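Side-chain contact in transcriptional repressor, TetR family (Thermus thermophilus, PDB 3ANP), which probably represses genes of fatty acid degradation by binding their control DNA, and binds lauroyl-CoA as a ligand: residues L58-G61 / S62-L65. Numbering follows the deposited sequence.
Sequences LDYG and SQLL
L64 leans back along the helix onto the ring of Y60, four residues earlier. Its CB lies 3.6 Å from G61 O, and its CG sits 3.5 Å from Y60 O. With CG beside the backbone N (chi1 -67°), the two methyls reach the ring: CD1 makes a CH-pi contact over one face, 4.0 Å from the centroid of Y60, while CD2 lies beyond the rim, 3.7 Å from Y60 CE2 and near OH. Y60 meets it by holding CG anti to its own backbone N (chi1 -177°), and its hydroxyl is hydrogen-bonded to E100. At the edge of the same ring, in its plane, Q63 OE1 comes within 3.7 Å of Y60 CD2, the amide turned 67° from the ring. All this is i to i+3 and i to i+4 packing on helix 54-77, which in TetR-family repressors joins the DNA-binding domain to the ligand-binding domain: Y60 also packs on F15 and M19 of helix 3-25, whereas L64 lines the dodecyl-CoA pocket. On another side of the helix, one water donates to both D59 OD1 and S62 OG, the latter at 2.9 Å; D59 OD2 is hydrogen-bonded to Y50 OH, and S62 OG to A125 O.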
# COMPACT_ATOMS: atom_id res chain seq x y z
N LEU A 58 8.02 4.83 -15.60
CA LEU A 58 8.57 5.56 -14.47
C LEU A 58 8.99 6.95 -14.91
O LEU A 58 8.81 7.91 -14.17
CB LEU A 58 9.77 4.83 -13.87
CG LEU A 58 9.41 3.50 -13.20
CD1 LEU A 58 10.69 2.88 -12.67
CD2 LEU A 58 8.40 3.72 -12.06
N ASP A 59 9.56 7.06 -16.10
CA ASP A 59 9.96 8.37 -16.61
C ASP A 59 8.73 9.28 -16.70
O ASP A 59 8.79 10.46 -16.34
CB ASP A 59 10.59 8.24 -18.00
CG ASP A 59 12.12 8.27 -17.95
OD1 ASP A 59 12.69 8.12 -16.85
OD2 ASP A 59 12.75 8.45 -19.02
N TYR A 60 7.61 8.73 -17.17
CA TYR A 60 6.36 9.51 -17.28
C TYR A 60 5.89 9.91 -15.89
O TYR A 60 5.55 11.07 -15.64
CB TYR A 60 5.26 8.68 -17.95
CG TYR A 60 3.96 9.44 -18.16
CD1 TYR A 60 2.73 8.77 -18.10
CD2 TYR A 60 3.95 10.80 -18.44
CE1 TYR A 60 1.52 9.45 -18.33
CE2 TYR A 60 2.75 11.49 -18.67
CZ TYR A 60 1.54 10.80 -18.61
OH TYR A 60 0.37 11.47 -18.84
N GLY A 61 5.87 8.95 -14.97
CA GLY A 61 5.46 9.25 -13.61
C GLY A 61 6.29 10.35 -12.99
O GLY A 61 5.76 11.22 -12.29
N SER A 62 7.60 10.32 -13.22
CA SER A 62 8.49 11.35 -12.68
C SER A 62 8.13 12.71 -13.25
O SER A 62 8.18 13.73 -12.54
CB SER A 62 9.96 11.03 -13.00
OG SER A 62 10.34 9.82 -12.36
N GLN A 63 7.79 12.73 -14.54
CA GLN A 63 7.38 13.99 -15.19
C GLN A 63 6.09 14.49 -14.53
O GLN A 63 5.96 15.67 -14.21
CB GLN A 63 7.10 13.76 -16.69
CG GLN A 63 6.41 14.97 -17.38
CD GLN A 63 5.78 14.61 -18.74
OE1 GLN A 63 6.15 13.61 -19.36
NE2 GLN A 63 4.85 15.44 -19.21
N LEU A 64 5.13 13.59 -14.35
CA LEU A 64 3.87 13.99 -13.73
C LEU A 64 4.12 14.55 -12.33
O LEU A 64 3.61 15.62 -11.97
CB LEU A 64 2.90 12.81 -13.67
CG LEU A 64 2.35 12.23 -14.99
CD1 LEU A 64 1.52 10.98 -14.67
CD2 LEU A 64 1.48 13.27 -15.70
N LEU A 65 4.92 13.84 -11.54
CA LEU A 65 5.21 14.30 -10.19
C LEU A 65 5.94 15.65 -10.19
O LEU A 65 5.68 16.50 -9.34
CB LEU A 65 6.04 13.26 -9.43
CG LEU A 65 6.39 13.66 -7.99
CD1 LEU A 65 5.09 13.77 -7.18
CD2 LEU A 65 7.32 12.63 -7.36
O HOH W 1 12.22 8.08 -13.77